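Local coordinates for protein group 1 truncated hemoglobin GlbN (Synechocystis sp., PDB 1S69) that binds one heme per subunit and takes up oxygen at its iron, forming a very stable oxygen complex as a monomeric truncated hemoglobin, at residues A[6-11]-A[106-111]; A[19-24]-A[45-50]; A[29-34]-A[88-93]. All coordinates share one frame; numbering follows the deposited sequence.

Contact 1 of 3, residues A[6-11]-A[106-111]; sequences EKLGGT and AEVAAV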
loop_
_atom_site.group_PDB
_atom_site.type_symbol
_atom_site.label_atom_id
_atom_site.label_comp_id
_atom_site.label_asym_id
_atom_site.label_seq_id
_atom_site.Cartn_x
_atom_site.Cartn_y
_atom_site.Cartn_z
ATOM N N GLU A 6 8.206 -11.920 -7.333
ATOM C CA GLU A 6 8.883 -12.314 -8.568
ATOM C C GLU A 6 8.000 -12.128 -9.849
ATOM O O GLU A 6 8.447 -11.583 -10.850
ATOM C CB GLU A 6 9.357 -13.767 -8.442
ATOM C CG GLU A 6 10.644 -13.819 -7.676
ATOM C CD GLU A 6 10.945 -15.154 -7.048
ATOM O OE1 GLU A 6 10.079 -16.113 -6.961
ATOM O OE2 GLU A 6 12.123 -15.227 -6.601
ATOM N N LYS A 7 6.749 -12.546 -9.785
ATOM C CA LYS A 7 5.894 -12.478 -10.961
ATOM C C LYS A 7 5.653 -11.063 -11.467
ATOM O O LYS A 7 5.483 -10.829 -12.667
ATOM C CB LYS A 7 4.561 -13.157 -10.654
ATOM C CG LYS A 7 4.689 -14.658 -10.489
ATOM C CD LYS A 7 3.338 -15.175 -10.139
ATOM C CE LYS A 7 3.362 -16.639 -9.872
ATOM N NZ LYS A 7 2.082 -16.936 -9.225
ATOM N N LEU A 8 5.605 -10.135 -10.495
ATOM C CA LEU A 8 5.387 -8.718 -10.757
ATOM C C LEU A 8 6.611 -8.105 -11.381
ATOM O O LEU A 8 6.493 -7.129 -12.074
ATOM C CB LEU A 8 5.113 -8.030 -9.419
ATOM C CG LEU A 8 3.681 -8.223 -8.894
ATOM C CD1 LEU A 8 3.544 -7.706 -7.426
ATOM C CD2 LEU A 8 2.679 -7.501 -9.865
ATOM N N GLY A 9 7.794 -8.653 -11.099
ATOM C CA GLY A 9 9.005 -8.107 -11.663
ATOM C C GLY A 9 9.994 -7.697 -10.604
ATOM O O GLY A 9 10.956 -6.987 -10.894
ATOM N N GLY A 10 9.789 -8.136 -9.377
ATOM C CA GLY A 10 10.819 -7.975 -8.353
ATOM C C GLY A 10 11.029 -6.519 -7.905
ATOM O O GLY A 10 10.097 -5.695 -8.070
ATOM N N THR A 11 12.249 -6.214 -7.392
ATOM C CA THR A 11 12.609 -4.872 -6.876
ATOM C C THR A 11 12.196 -3.733 -7.755
ATOM O O THR A 11 11.562 -2.782 -7.286
ATOM C CB THR A 11 14.110 -4.691 -6.644
ATOM O OG1 THR A 11 14.552 -5.753 -5.842
ATOM C CG2 THR A 11 14.364 -3.537 -5.704
ATOM N N ALA A 106 -5.294 -8.898 -9.512
ATOM C CA ALA A 106 -6.140 -9.669 -8.582
ATOM C C ALA A 106 -5.454 -10.276 -7.311
ATOM O O ALA A 106 -6.059 -10.257 -6.203
ATOM C CB ALA A 106 -6.787 -10.764 -9.311
ATOM N N GLU A 107 -4.259 -10.874 -7.468
ATOM C CA GLU A 107 -3.492 -11.392 -6.315
ATOM C C GLU A 107 -3.115 -10.243 -5.354
ATOM O O GLU A 107 -3.201 -10.392 -4.139
ATOM C CB GLU A 107 -2.185 -12.045 -6.753
ATOM C CG GLU A 107 -2.407 -13.382 -7.380
ATOM C CD GLU A 107 -1.125 -14.128 -7.616
ATOM O OE1 GLU A 107 -0.245 -14.130 -6.716
ATOM O OE2 GLU A 107 -1.007 -14.694 -8.717
ATOM N N VAL A 108 -2.713 -9.121 -5.921
ATOM C CA VAL A 108 -2.434 -7.941 -5.117
ATOM C C VAL A 108 -3.695 -7.447 -4.372
ATOM O O VAL A 108 -3.597 -7.106 -3.192
ATOM C CB VAL A 108 -1.840 -6.805 -5.943
ATOM C CG1 VAL A 108 -1.705 -5.471 -5.053
ATOM C CG2 VAL A 108 -0.469 -7.194 -6.468
ATOM N N ALA A 109 -4.848 -7.407 -5.064
ATOM C CA ALA A 109 -6.123 -6.992 -4.449
ATOM C C ALA A 109 -6.462 -7.835 -3.206
ATOM O O ALA A 109 -6.960 -7.296 -2.201
ATOM C CB ALA A 109 -7.284 -7.037 -5.473
ATOM N N ALA A 110 -6.193 -9.141 -3.291
ATOM C CA ALA A 110 -6.432 -10.061 -2.179
ATOM C C ALA A 110 -5.505 -9.746 -0.959
ATOM O O ALA A 110 -5.907 -9.844 0.189
ATOM C CB ALA A 110 -6.244 -11.513 -2.666
ATOM N N VAL A 111 -4.283 -9.319 -1.213
ATOM C CA VAL A 111 -3.406 -8.899 -0.127
ATOM C C VAL A 111 -3.869 -7.589 0.578
ATOM O O VAL A 111 -3.962 -7.514 1.844
ATOM C CB VAL A 111 -1.911 -8.769 -0.673
ATOM C CG1 VAL A 111 -0.916 -8.160 0.349
ATOM C CG2 VAL A 111 -1.440 -10.112 -1.142
HETATM O O HOH W 1 1.867 -15.491 -6.882
#

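Contact 2 of 3, residues A[19-24]-A[45-50]; sequences DKFYER and AHQKAF. With HEM (protoporphyrin IX containing Fe), chain D; CYN (cyanide ion), chain C.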
loop_
_atom_site.group_PDB
_atom_site.type_symbol
_atom_site.label_atom_id
_atom_site.label_comp_id
_atom_site.label_asym_id
_atom_site.label_seq_id
_atom_site.Cartn_x
_atom_site.Cartn_y
_atom_site.Cartn_z
ATOM N N ASP A 19 6.374 4.341 -6.187
ATOM C CA ASP A 19 6.573 5.737 -6.551
ATOM C C ASP A 19 5.346 6.311 -7.226
ATOM O O ASP A 19 4.855 7.404 -6.863
ATOM C CB ASP A 19 7.745 5.890 -7.502
ATOM C CG ASP A 19 9.065 5.765 -6.814
ATOM O OD1 ASP A 19 9.200 5.737 -5.575
ATOM O OD2 ASP A 19 10.101 5.696 -7.495
ATOM N N LYS A 20 4.858 5.547 -8.187
ATOM C CA LYS A 20 3.691 5.883 -8.949
ATOM C C LYS A 20 2.428 5.902 -8.098
ATOM O O LYS A 20 1.546 6.751 -8.268
ATOM C CB LYS A 20 3.494 4.846 -10.092
ATOM C CG LYS A 20 4.386 4.943 -11.381
ATOM C CD LYS A 20 4.685 6.369 -11.735
ATOM C CE LYS A 20 4.660 6.642 -13.286
ATOM N NZ LYS A 20 5.223 8.043 -13.561
ATOM N N PHE A 21 2.335 4.955 -7.182
ATOM C CA PHE A 21 1.186 4.871 -6.270
ATOM C C PHE A 21 1.067 6.183 -5.436
ATOM O O PHE A 21 -0.010 6.743 -5.346
ATOM C CB PHE A 21 1.324 3.588 -5.413
ATOM C CG PHE A 21 0.459 3.559 -4.189
ATOM C CD1 PHE A 21 -0.951 3.464 -4.291
ATOM C CD2 PHE A 21 1.052 3.612 -2.925
ATOM C CE1 PHE A 21 -1.755 3.406 -3.132
ATOM C CE2 PHE A 21 0.261 3.605 -1.780
ATOM C CZ PHE A 21 -1.127 3.493 -1.871
ATOM N N TYR A 22 2.168 6.656 -4.837
ATOM C CA TYR A 22 2.143 7.865 -4.054
ATOM C C TYR A 22 1.890 9.096 -4.885
ATOM O O TYR A 22 1.202 10.022 -4.432
ATOM C CB TYR A 22 3.358 7.994 -3.149
ATOM C CG TYR A 22 3.224 7.046 -1.951
ATOM C CD1 TYR A 22 2.117 7.169 -1.063
ATOM C CD2 TYR A 22 4.122 5.949 -1.769
ATOM C CE1 TYR A 22 1.933 6.277 -0.000
ATOM C CE2 TYR A 22 3.941 5.049 -0.694
ATOM C CZ TYR A 22 2.829 5.218 0.166
ATOM O OH TYR A 22 2.602 4.361 1.219
ATOM N N GLU A 23 2.381 9.106 -6.130
ATOM C CA GLU A 23 1.954 10.154 -7.051
ATOM C C GLU A 23 0.453 10.186 -7.195
ATOM O O GLU A 23 -0.134 11.263 -7.129
ATOM C CB GLU A 23 2.621 10.043 -8.448
ATOM C CG GLU A 23 4.070 10.429 -8.319
ATOM C CD GLU A 23 4.849 10.229 -9.615
ATOM O OE1 GLU A 23 4.209 10.050 -10.692
ATOM O OE2 GLU A 23 6.096 10.236 -9.508
ATOM N N ARG A 24 -0.157 9.022 -7.370
ATOM C CA ARG A 24 -1.592 8.921 -7.533
ATOM C C ARG A 24 -2.309 9.338 -6.217
ATOM O O ARG A 24 -3.281 10.138 -6.265
ATOM C CB ARG A 24 -1.983 7.509 -7.926
ATOM C CG ARG A 24 -3.525 7.282 -8.166
ATOM C CD ARG A 24 -3.815 5.902 -8.715
ATOM N NE ARG A 24 -3.074 5.609 -9.959
ATOM C CZ ARG A 24 -3.547 5.784 -11.212
ATOM N NH1 ARG A 24 -4.765 6.265 -11.421
ATOM N NH2 ARG A 24 -2.786 5.482 -12.265
ATOM N N ALA A 45 10.230 4.395 1.023
ATOM C CA ALA A 45 11.158 3.333 1.402
ATOM C C ALA A 45 10.447 2.300 2.280
ATOM O O ALA A 45 10.605 1.078 2.067
ATOM C CB ALA A 45 12.365 3.882 2.158
ATOM N N HIS A 46 9.654 2.762 3.251
ATOM C CA HIS A 46 8.863 1.802 4.050
ATOM C C HIS A 46 7.892 0.949 3.224
ATOM O O HIS A 46 7.795 -0.239 3.436
ATOM C CB HIS A 46 7.994 2.514 5.045
ATOM C CG HIS A 46 8.730 3.107 6.197
ATOM N ND1 HIS A 46 9.624 2.354 6.992
ATOM C CD2 HIS A 46 8.663 4.375 6.726
ATOM C CE1 HIS A 46 10.077 3.125 7.971
ATOM N NE2 HIS A 46 9.524 4.360 7.816
ATOM N N GLN A 47 7.139 1.580 2.323
ATOM C CA GLN A 47 6.146 0.847 1.504
ATOM C C GLN A 47 6.843 -0.159 0.535
ATOM O O GLN A 47 6.344 -1.279 0.322
ATOM C CB GLN A 47 5.240 1.783 0.699
ATOM C CG GLN A 47 3.980 1.078 0.110
ATOM C CD GLN A 47 2.990 0.631 1.191
ATOM O OE1 GLN A 47 2.097 1.401 1.569
ATOM N NE2 GLN A 47 3.112 -0.592 1.656
ATOM N N LYS A 48 8.000 0.235 -0.021
ATOM C CA LYS A 48 8.736 -0.687 -0.874
ATOM C C LYS A 48 9.123 -1.922 -0.084
ATOM O O LYS A 48 8.962 -3.039 -0.571
ATOM C CB LYS A 48 9.951 -0.029 -1.547
ATOM C CG LYS A 48 9.515 0.913 -2.630
ATOM C CD LYS A 48 10.574 2.037 -2.937
ATOM C CE LYS A 48 10.038 3.026 -3.962
ATOM N NZ LYS A 48 11.144 4.050 -4.160
ATOM N N ALA A 49 9.661 -1.716 1.116
ATOM C CA ALA A 49 10.045 -2.799 2.003
ATOM C C ALA A 49 8.828 -3.648 2.456
ATOM O O ALA A 49 8.892 -4.893 2.515
ATOM C CB ALA A 49 10.793 -2.230 3.204
ATOM N N PHE A 50 7.730 -2.967 2.766
ATOM C CA PHE A 50 6.496 -3.633 3.191
ATOM C C PHE A 50 5.865 -4.491 2.086
ATOM O O PHE A 50 5.538 -5.641 2.317
ATOM C CB PHE A 50 5.433 -2.649 3.755
ATOM C CG PHE A 50 4.248 -3.382 4.294
ATOM C CD1 PHE A 50 4.275 -3.908 5.596
ATOM C CD2 PHE A 50 3.199 -3.715 3.452
ATOM C CE1 PHE A 50 3.237 -4.720 6.051
ATOM C CE2 PHE A 50 2.122 -4.530 3.916
ATOM C CZ PHE A 50 2.164 -5.010 5.221
HETATM C CHA HEM D . 2.213 4.517 7.081
HETATM C CHB HEM D . 1.287 0.363 4.676
HETATM C CHC HEM D . -3.381 1.643 4.354
HETATM C CHD HEM D . -1.994 6.204 5.365
HETATM C C1A HEM D . 2.338 3.244 6.507
HETATM C C2A HEM D . 3.548 2.443 6.493
HETATM C C3A HEM D . 3.309 1.330 5.809
HETATM C C4A HEM D . 1.948 1.357 5.363
HETATM C CMA HEM D . 4.346 0.208 5.516
HETATM C CAA HEM D . 4.870 2.910 7.151
HETATM C CBA HEM D . 4.938 2.108 8.463
HETATM C CGA HEM D . 6.243 2.167 9.248
HETATM O O1A HEM D . 6.366 3.199 9.895
HETATM O O2A HEM D . 7.119 1.213 9.274
HETATM C C1B HEM D . -0.072 0.356 4.437
HETATM C C2B HEM D . -0.744 -0.729 3.810
HETATM C C3B HEM D . -2.067 -0.408 3.736
HETATM C C4B HEM D . -2.205 0.928 4.290
HETATM C CMB HEM D . -0.023 -2.047 3.357
HETATM C CAB HEM D . -3.307 -1.161 3.102
HETATM C CBB HEM D . -3.323 -1.785 1.881
HETATM C C1C HEM D . -3.405 3.021 4.603
HETATM C C2C HEM D . -4.563 3.863 4.428
HETATM C C3C HEM D . -4.138 5.123 4.675
HETATM C C4C HEM D . -2.739 5.111 5.009
HETATM C CMC HEM D . -5.978 3.291 4.031
HETATM C CAC HEM D . -4.879 6.474 4.633
HETATM C CBC HEM D . -5.607 6.770 3.566
HETATM C C1D HEM D . -0.757 6.172 5.932
HETATM C C2D HEM D . -0.086 7.299 6.488
HETATM C C3D HEM D . 1.186 6.740 7.032
HETATM C C4D HEM D . 1.183 5.350 6.778
HETATM C CMD HEM D . -0.536 8.759 6.536
HETATM C CAD HEM D . 2.312 7.487 7.719
HETATM C CBD HEM D . 1.754 7.544 9.144
HETATM C CGD HEM D . 2.438 8.634 9.907
HETATM O O1D HEM D . 3.507 8.377 10.440
HETATM O O2D HEM D . 1.924 9.755 10.000
HETATM N NA HEM D . 1.409 2.555 5.776
HETATM N NB HEM D . -0.981 1.387 4.710
HETATM N NC HEM D . -2.335 3.816 4.956
HETATM N ND HEM D . 0.004 5.021 6.143
HETATM FE FE HEM D . -0.464 3.214 5.406
HETATM C C CYN C . 0.148 3.778 3.530
HETATM N N CYN C . 0.503 4.130 2.548
#

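Contact 3 of 3, residues A[29-34]-A[88-93]; sequences DRIKHF and AEDLLA. With HEM (protoporphyrin IX containing Fe), chain D.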
loop_
_atom_site.group_PDB
_atom_site.type_symbol
_atom_site.label_atom_id
_atom_site.label_comp_id
_atom_site.label_asym_id
_atom_site.label_seq_id
_atom_site.Cartn_x
_atom_site.Cartn_y
_atom_site.Cartn_z
ATOM N N ASP A 29 -8.015 13.466 -3.871
ATOM C CA ASP A 29 -8.681 14.325 -2.876
ATOM C C ASP A 29 -9.347 13.587 -1.705
ATOM O O ASP A 29 -9.567 14.176 -0.640
ATOM C CB ASP A 29 -9.720 15.138 -3.587
ATOM C CG ASP A 29 -9.113 16.318 -4.295
ATOM O OD1 ASP A 29 -7.841 16.552 -4.288
ATOM O OD2 ASP A 29 -9.875 17.079 -4.899
ATOM N N ARG A 30 -9.633 12.307 -1.890
ATOM C CA ARG A 30 -10.216 11.501 -0.783
ATOM C C ARG A 30 -9.225 11.279 0.370
ATOM O O ARG A 30 -9.617 11.118 1.534
ATOM C CB ARG A 30 -10.650 10.185 -1.333
ATOM C CG ARG A 30 -11.738 10.329 -2.410
ATOM C CD ARG A 30 -12.097 9.001 -3.060
ATOM N NE ARG A 30 -10.933 8.433 -3.783
ATOM C CZ ARG A 30 -10.956 7.295 -4.457
ATOM N NH1 ARG A 30 -12.052 6.579 -4.475
ATOM N NH2 ARG A 30 -9.859 6.831 -5.031
ATOM N N ILE A 31 -7.936 11.299 0.038
ATOM C CA ILE A 31 -6.914 10.829 1.014
ATOM C C ILE A 31 -5.626 11.583 1.089
ATOM O O ILE A 31 -4.835 11.345 1.995
ATOM C CB ILE A 31 -6.592 9.296 0.778
ATOM C CG1 ILE A 31 -6.105 9.050 -0.653
ATOM C CG2 ILE A 31 -7.826 8.420 1.188
ATOM C CD1 ILE A 31 -5.556 7.605 -0.928
ATOM N N LYS A 32 -5.378 12.509 0.167
ATOM C CA LYS A 32 -4.012 13.103 0.087
ATOM C C LYS A 32 -3.580 13.843 1.349
ATOM O O LYS A 32 -2.399 13.888 1.696
ATOM C CB LYS A 32 -3.940 14.073 -1.090
ATOM C CG LYS A 32 -4.836 15.335 -0.936
ATOM C CD LYS A 32 -5.075 15.971 -2.329
ATOM C CE LYS A 32 -5.671 17.409 -2.148
ATOM N NZ LYS A 32 -5.912 18.071 -3.472
ATOM N N HIS A 33 -4.564 14.397 2.040
ATOM C CA HIS A 33 -4.352 15.182 3.252
ATOM C C HIS A 33 -3.826 14.323 4.408
ATOM O O HIS A 33 -3.186 14.880 5.332
ATOM C CB HIS A 33 -5.647 15.944 3.658
ATOM C CG HIS A 33 -6.839 15.041 3.796
ATOM N ND1 HIS A 33 -7.511 14.521 2.706
ATOM C CD2 HIS A 33 -7.433 14.511 4.892
ATOM C CE1 HIS A 33 -8.468 13.713 3.123
ATOM N NE2 HIS A 33 -8.440 13.684 4.446
ATOM N N PHE A 34 -4.050 12.999 4.381
ATOM C CA PHE A 34 -3.451 12.106 5.404
ATOM C C PHE A 34 -1.908 12.177 5.384
ATOM O O PHE A 34 -1.235 11.879 6.372
ATOM C CB PHE A 34 -3.962 10.647 5.281
ATOM C CG PHE A 34 -5.394 10.497 5.750
ATOM C CD1 PHE A 34 -5.712 10.598 7.125
ATOM C CD2 PHE A 34 -6.418 10.380 4.849
ATOM C CE1 PHE A 34 -7.074 10.495 7.561
ATOM C CE2 PHE A 34 -7.749 10.270 5.288
ATOM C CZ PHE A 34 -8.063 10.345 6.624
ATOM N N ALA A 88 -6.663 1.112 -1.716
ATOM C CA ALA A 88 -6.614 -0.168 -2.451
ATOM C C ALA A 88 -6.878 0.092 -3.902
ATOM O O ALA A 88 -6.220 -0.434 -4.757
ATOM C CB ALA A 88 -7.652 -1.177 -1.925
ATOM N N GLU A 89 -7.853 0.935 -4.171
ATOM C CA GLU A 89 -8.211 1.291 -5.526
ATOM C C GLU A 89 -7.073 2.020 -6.262
ATOM O O GLU A 89 -6.810 1.720 -7.443
ATOM C CB GLU A 89 -9.472 2.132 -5.448
ATOM C CG GLU A 89 -10.054 2.674 -6.735
ATOM C CD GLU A 89 -11.099 3.740 -6.414
ATOM O OE1 GLU A 89 -11.749 3.673 -5.338
ATOM O OE2 GLU A 89 -11.216 4.685 -7.208
ATOM N N ASP A 90 -6.371 2.916 -5.571
ATOM C CA ASP A 90 -5.251 3.652 -6.132
ATOM C C ASP A 90 -4.086 2.699 -6.421
ATOM O O ASP A 90 -3.353 2.866 -7.405
ATOM C CB ASP A 90 -4.753 4.736 -5.148
ATOM C CG ASP A 90 -5.661 5.958 -5.117
ATOM O OD1 ASP A 90 -6.624 5.998 -5.917
ATOM O OD2 ASP A 90 -5.524 6.875 -4.275
ATOM N N LEU A 91 -3.862 1.744 -5.525
ATOM C CA LEU A 91 -2.768 0.789 -5.744
ATOM C C LEU A 91 -3.043 -0.034 -7.011
ATOM O O LEU A 91 -2.132 -0.283 -7.830
ATOM C CB LEU A 91 -2.563 -0.121 -4.522
ATOM C CG LEU A 91 -1.492 -1.209 -4.656
ATOM C CD1 LEU A 91 -0.084 -0.572 -4.907
ATOM C CD2 LEU A 91 -1.462 -2.130 -3.409
ATOM N N LEU A 92 -4.268 -0.509 -7.135
ATOM C CA LEU A 92 -4.611 -1.424 -8.230
ATOM C C LEU A 92 -4.653 -0.681 -9.565
ATOM O O LEU A 92 -4.237 -1.242 -10.584
ATOM C CB LEU A 92 -5.909 -2.169 -7.944
ATOM C CG LEU A 92 -5.950 -3.017 -6.658
ATOM C CD1 LEU A 92 -7.314 -3.629 -6.563
ATOM C CD2 LEU A 92 -4.860 -4.077 -6.567
ATOM N N ALA A 93 -5.050 0.592 -9.517
ATOM C CA ALA A 93 -5.061 1.499 -10.690
ATOM C C ALA A 93 -3.673 1.710 -11.211
ATOM O O ALA A 93 -3.466 1.633 -12.432
ATOM C CB ALA A 93 -5.695 2.871 -10.379
HETATM C CHA HEM D . 2.213 4.517 7.081
HETATM C CHB HEM D . 1.287 0.363 4.676
HETATM C CHC HEM D . -3.381 1.643 4.354
HETATM C CHD HEM D . -1.994 6.204 5.365
HETATM C C1A HEM D . 2.338 3.244 6.507
HETATM C C2A HEM D . 3.548 2.443 6.493
HETATM C C3A HEM D . 3.309 1.330 5.809
HETATM C C4A HEM D . 1.948 1.357 5.363
HETATM C CMA HEM D . 4.346 0.208 5.516
HETATM C CAA HEM D . 4.870 2.910 7.151
HETATM C CBA HEM D . 4.938 2.108 8.463
HETATM C CGA HEM D . 6.243 2.167 9.248
HETATM O O1A HEM D . 6.366 3.199 9.895
HETATM O O2A HEM D . 7.119 1.213 9.274
HETATM C C1B HEM D . -0.072 0.356 4.437
HETATM C C2B HEM D . -0.744 -0.729 3.810
HETATM C C3B HEM D . -2.067 -0.408 3.736
HETATM C C4B HEM D . -2.205 0.928 4.290
HETATM C CMB HEM D . -0.023 -2.047 3.357
HETATM C CAB HEM D . -3.307 -1.161 3.102
HETATM C CBB HEM D . -3.323 -1.785 1.881
HETATM C C1C HEM D . -3.405 3.021 4.603
HETATM C C2C HEM D . -4.563 3.863 4.428
HETATM C C3C HEM D . -4.138 5.123 4.675
HETATM C C4C HEM D . -2.739 5.111 5.009
HETATM C CMC HEM D . -5.978 3.291 4.031
HETATM C CAC HEM D . -4.879 6.474 4.633
HETATM C CBC HEM D . -5.607 6.770 3.566
HETATM C C1D HEM D . -0.757 6.172 5.932
HETATM C C2D HEM D . -0.086 7.299 6.488
HETATM C C3D HEM D . 1.186 6.740 7.032
HETATM C C4D HEM D . 1.183 5.350 6.778
HETATM C CMD HEM D . -0.536 8.759 6.536
HETATM C CAD HEM D . 2.312 7.487 7.719
HETATM C CBD HEM D . 1.754 7.544 9.144
HETATM C CGD HEM D . 2.438 8.634 9.907
HETATM O O1D HEM D . 3.507 8.377 10.440
HETATM O O2D HEM D . 1.924 9.755 10.000
HETATM N NA HEM D . 1.409 2.555 5.776
HETATM N NB HEM D . -0.981 1.387 4.710
HETATM N NC HEM D . -2.335 3.816 4.956
HETATM N ND HEM D . 0.004 5.021 6.143
HETATM FE FE HEM D . -0.464 3.214 5.406
#

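Contact 1 of 3, residues A[6-11]-A[106-111]
Leu8, on the last turn of helix 4-8, and Val108, midway along helix 102-113, are the residues whose backbones come nearest, yet their CA atoms stand 9.7 Å apart, so the two helices meet through side chains alone. Helix 4-8 ends at once after Leu8. Gly9 takes a positive phi (122°) and its turn closes back on the helix as a Schellman motif; a CB at this phi would collide with Leu8 O, so only glycine sits easily here.

Two thin bridges span the gap. The apolar one runs from Leu8 CD1 to Val108 CG2, 4.2 Å apart, a light touch of methyls, the two side chains crossing obliquely. Val108 has CG1 anti to its backbone N (chi1 174°), an orientation that places CG2 on the side of Leu8. Val108 is buried, while Leu8 stands at the border of the interior; apolar chains suit both. Phe55 touches each of them, and Val108 also packs on Leu4 and on Leu91, Leu92 and Leu95 of helix 81-98.

The polar bridge lies nearer the solvent. Lys7 is stretched to full length beyond CG and meets the extended Glu107 at about a right angle. Lys7 NZ stops 3.9 Å from Glu107 OE2, a long salt bridge. A water molecule closes the gap on the other carboxylate oxygen, accepting from Lys7 NZ at 2.8 Å and donating to Glu107 OE1 at a short 2.5 Å.

Long, flexible chains with opposite charges suit this solvent-facing side, since they can reach across where the backbones cannot. The ion pair is therefore partly solvent-mediated, and its pull is probably modest; the hold between the two helices probably rests at least as much on the packing of Leu8 and Val108 with Phe55 and their other apolar neighbours.

Contact 2 of 3, residues A[19-24]-A[45-50]
Tyr22 reaches from helix 10-26 past Gln47 of helix 40-54 to the ligand on the heme iron. With CG anti to the carbonyl carbon (chi1 -75°), CB launches the ring toward helix 40-54. Phe21 CD2 lies 3.8 Å above the ring's centre. Tyr22 CE2 at one edge meets Gln47 CB at 3.8 Å, while Tyr22 CE1 lies 3.6 Å from the cyanide N. At the tip, Tyr22 OH donates to cyanide N over a very short 2.5 Å and is also hydrogen-bonded to Gln43 NE2, so a tyrosine suits this place: its rigid ring delivers one polar atom to the bound ligand.

Nearer the surface, Lys48 NZ bonds Asp19 OD1 at 2.9 Å, from the syn side but tilted out of the carboxylate plane, and Asp15 shares the charge. His46, the distal iron ligand of the hexacoordinate state, stands well away from the iron in this cyanide complex, with heme O2A over one face of its ring, toward the rim. With an alanine here, that propionate oxygen would probably lose its ring neighbour, and the ligand-free iron its sixth ligand.

The helix segments cross at 126°, 10.9 Å apart, and Phe21 continues the packing onto Asp90 and Leu91 of helix 81-98.

Contact 3 of 3, residues A[29-34]-A[88-93]
A salt-bridge network ties the loop that follows helix 10-26 to helix 81-98: Arg30 from the loop is gripped by Glu89 and Asp90, neighbours on the helix. Arg30 NH1 donates to Glu89 OE1 at 3.0 Å, with an N-H...O angle of 157°, and the oxygen lies close to the guanidinium plane. The second bond of the pair, Arg30 NH2 to Glu89 OE2 at 3.3 Å, is weak, consistent with planes turned 70° from each other, which do not meet as two flat, matched edges. Arg30 NH2 also forms a salt bridge with Asp90 OD1 at 3.5 Å, again at the edge of the guanidinium, but the strongest polar partner of Arg30 is Asp28. Arginine suits the place because its several N-H groups can serve three carboxylates at once; its charge would probably ease the closeness of Asp28 and Asp90.

In the 2-on-2 globin fold this loop joins the helix bearing the distal tyrosine to the helix bearing the distal histidine, and it passes along the heme edge. Ile31 looks both ways. Its CG1 sits between the backbone N and the carbonyl carbon (chi1 58°), which brings Ile31 CD1 to within 3.4 Å of Asp90 OD2. The other branch, Ile31 CG2, touches the heme vinyl carbon CBC at 3.6 Å. A branched aliphatic residue can thus touch helix and porphyrin at once; it also packs on His83, Ala86 and Val87 of that helix and on Val25.

Phe34, in the 3-10 turn that follows, adds CD2 against the same heme CBC at 3.9 Å and packs edge-to-face with His83. On the outer side of the loop, Lys32 NZ is hydrogen-bonded to Asp29 OD1 at 2.6 Å, a salt bridge within the loop.

Contact 1 joins the N-terminal part of the chain to helix 102-113, and contacts 2 and 3 lie nested within the loop it closes; along the chain those two interlock, their segments alternating. Contacts 1 and 2 share helix 10-26, with centres about 14 Å apart and no touch. Contacts 1 and 3, about 18 Å between centres, meet where the successive helices 81-98 and 102-113 pack, Ala109 CB lying 3.6 Å from Leu92 CD1. Contacts 2 and 3, with centres about 12 Å apart, touch through Phe21 and Arg24 against helix 81-98, and both reach the heme. Helix 81-98 thus lies between the distal-side helix 10-26 and helix 102-113, touching both.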